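Local coordinates for aggretin alpha chain (Agkistrodon rhodostoma, PDB 3BX4), which triggers platelet aggregation as a snake-venom toxin subunit by binding the C-type lectin-like receptor CLEC-2 on platelets, at residues D68-G73 with M126-C131. Numbering follows the deposited sequence.
Sequences DYVWIG and MHAFVC
With CG anti to the carbonyl carbon in Y69, W71 and H127 alike (chi1 -63° in H127), the three rings gather into an aromatic cluster centred on the imidazole. Y69 lies alongside H127, its CB over one face of the imidazole and its phenol edge turned toward that face, a T-shaped pair with planes at 72°. The imidazole in turn presents its edge to the five-membered ring of W71 in an offset edge-to-face pair, H127 CD2 coming 3.9 Å from W71 CZ2, while H127 CB sits over the same ring in a CH-pi contact. D68 OD1 stands 3.4 Å from H127 CE1, oblique to the ring. Strands 69-72 and 127-131 run parallel but splayed, their axes 38° apart, and pair at W71 and F129. W71 N donates a nearly straight bond to A128 O (2.8 Å), and V130 N reaches W71 O by a longer, more bent one (3.3 Å). The W71 and F129 side chains leave on the same face of the sheet, CB against CB at 3.8 Å. On the other face V70 spreads its methyls, CG1 to V130 CG2 (3.7 Å) and CG2 to A128 CB (4.1 Å), next to I58 of helix 48-59. This pairing lies in the core of the C-type lectin fold, close to the C33-C131 disulfide. Both imidazole nitrogens are engaged, ND1 with E67 OE2 and NE2 with Q125 OE1, and W71 NE1 bonds Q125 O. The buried histidine is therefore fixed in rotation, and oxygens at both nitrogens, with the E67 and D68 carboxylates nearby, would probably favour its protonated form.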
loop_
_atom_site.group_PDB
_atom_site.type_symbol
_atom_site.label_atom_id
_atom_site.label_comp_id
_atom_site.label_asym_id
_atom_site.label_seq_id
_atom_site.Cartn_x
_atom_site.Cartn_y
_atom_site.Cartn_z
ATOM N N ASP C 68 16.136 10.267 12.891
ATOM C CA ASP C 68 16.346 11.062 11.694
ATOM C C ASP C 68 15.060 11.431 11.001
ATOM O O ASP C 68 15.012 12.411 10.246
ATOM C CB ASP C 68 17.298 10.443 10.661
ATOM C CG ASP C 68 17.073 8.968 10.393
ATOM O OD1 ASP C 68 16.164 8.313 10.997
ATOM O OD2 ASP C 68 17.859 8.463 9.500
ATOM N N TYR C 69 14.062 10.599 11.210
ATOM C CA TYR C 69 12.738 10.857 10.512
ATOM C C TYR C 69 11.607 10.601 11.469
ATOM O O TYR C 69 11.699 9.751 12.352
ATOM C CB TYR C 69 12.534 9.935 9.311
ATOM C CG TYR C 69 13.503 10.206 8.199
ATOM C CD1 TYR C 69 13.310 11.246 7.272
ATOM C CD2 TYR C 69 14.665 9.461 8.107
ATOM C CE1 TYR C 69 14.255 11.489 6.262
ATOM C CE2 TYR C 69 15.597 9.698 7.081
ATOM C CZ TYR C 69 15.380 10.704 6.179
ATOM O OH TYR C 69 16.358 10.922 5.216
ATOM N N VAL C 70 10.483 11.357 11.304
ATOM C CA VAL C 70 9.348 11.121 12.144
ATOM C C VAL C 70 8.129 11.108 11.177
ATOM O O VAL C 70 7.982 12.077 10.455
ATOM C CB VAL C 70 9.200 12.266 13.199
ATOM C CG1 VAL C 70 7.766 12.193 13.845
ATOM C CG2 VAL C 70 10.405 12.232 14.255
ATOM N N TRP C 71 7.372 10.020 11.172
ATOM C CA TRP C 71 6.213 9.904 10.189
ATOM C C TRP C 71 5.172 10.889 10.558
ATOM O O TRP C 71 4.858 11.073 11.707
ATOM C CB TRP C 71 5.615 8.511 10.287
ATOM C CG TRP C 71 6.513 7.413 9.743
ATOM C CD1 TRP C 71 6.912 6.227 10.417
ATOM C CD2 TRP C 71 7.090 7.333 8.444
ATOM N NE1 TRP C 71 7.654 5.456 9.577
ATOM C CE2 TRP C 71 7.806 6.086 8.361
ATOM C CE3 TRP C 71 7.106 8.179 7.342
ATOM C CZ2 TRP C 71 8.535 5.708 7.183
ATOM C CZ3 TRP C 71 7.753 7.810 6.172
ATOM C CH2 TRP C 71 8.487 6.555 6.082
ATOM N N ILE C 72 4.524 11.456 9.500
ATOM C CA ILE C 72 3.295 12.246 9.672
ATOM C C ILE C 72 2.341 11.663 8.630
ATOM O O ILE C 72 2.680 10.716 7.934
ATOM C CB ILE C 72 3.546 13.803 9.455
ATOM C CG1 ILE C 72 4.223 14.049 8.090
ATOM C CG2 ILE C 72 4.354 14.374 10.653
ATOM C CD1 ILE C 72 4.261 15.591 7.751
ATOM N N GLY C 73 1.124 12.252 8.450
ATOM C CA GLY C 73 0.081 11.493 7.764
ATOM C C GLY C 73 -0.023 11.662 6.247
ATOM O O GLY C 73 -1.079 11.328 5.716
ATOM N N MET C 126 10.985 1.727 9.777
ATOM C CA MET C 126 10.498 1.978 11.132
ATOM C C MET C 126 11.078 3.269 11.676
ATOM O O MET C 126 12.305 3.474 11.796
ATOM C CB MET C 126 10.862 0.748 12.072
ATOM C CG MET C 126 10.124 -0.548 11.708
ATOM S SD MET C 126 11.149 -1.965 12.367
ATOM C CE MET C 126 10.619 -1.799 14.009
ATOM N N HIS C 127 10.177 4.169 12.036
ATOM C CA HIS C 127 10.537 5.455 12.622
ATOM C C HIS C 127 9.524 5.868 13.675
ATOM O O HIS C 127 8.433 5.355 13.715
ATOM C CB HIS C 127 10.690 6.563 11.541
ATOM C CG HIS C 127 11.799 6.294 10.563
ATOM N ND1 HIS C 127 13.127 6.490 10.888
ATOM C CD2 HIS C 127 11.790 5.687 9.356
ATOM C CE1 HIS C 127 13.885 6.057 9.893
ATOM N NE2 HIS C 127 13.099 5.620 8.924
ATOM N N ALA C 128 9.921 6.855 14.471
ATOM C CA ALA C 128 9.041 7.540 15.422
ATOM C C ALA C 128 7.920 8.243 14.570
ATOM O O ALA C 128 8.023 8.338 13.347
ATOM C CB ALA C 128 9.846 8.601 16.157
ATOM N N PHE C 129 6.888 8.680 15.278
ATOM C CA PHE C 129 5.723 9.258 14.516
ATOM C C PHE C 129 4.925 10.181 15.413
ATOM O O PHE C 129 5.012 10.205 16.608
ATOM C CB PHE C 129 4.868 8.101 13.987
ATOM C CG PHE C 129 4.376 7.164 15.022
ATOM C CD1 PHE C 129 5.145 6.035 15.419
ATOM C CD2 PHE C 129 3.163 7.346 15.663
ATOM C CE1 PHE C 129 4.682 5.167 16.396
ATOM C CE2 PHE C 129 2.704 6.480 16.645
ATOM C CZ PHE C 129 3.501 5.353 17.043
ATOM N N VAL C 130 3.973 10.982 14.844
ATOM C CA VAL C 130 3.237 11.793 15.757
ATOM C C VAL C 130 1.717 11.556 15.404
ATOM O O VAL C 130 1.444 11.513 14.187
ATOM C CB VAL C 130 3.515 13.345 15.494
ATOM C CG1 VAL C 130 2.580 14.175 16.331
ATOM C CG2 VAL C 130 5.030 13.665 15.841
ATOM N N CYS C 131 0.904 11.314 16.440
ATOM C CA CYS C 131 -0.605 11.127 16.284
ATOM C C CYS C 131 -1.262 12.465 16.571
ATOM O O CYS C 131 -0.819 13.266 17.371
ATOM C CB CYS C 131 -1.227 10.074 17.245
ATOM S SG CYS C 131 -0.449 8.402 16.995
#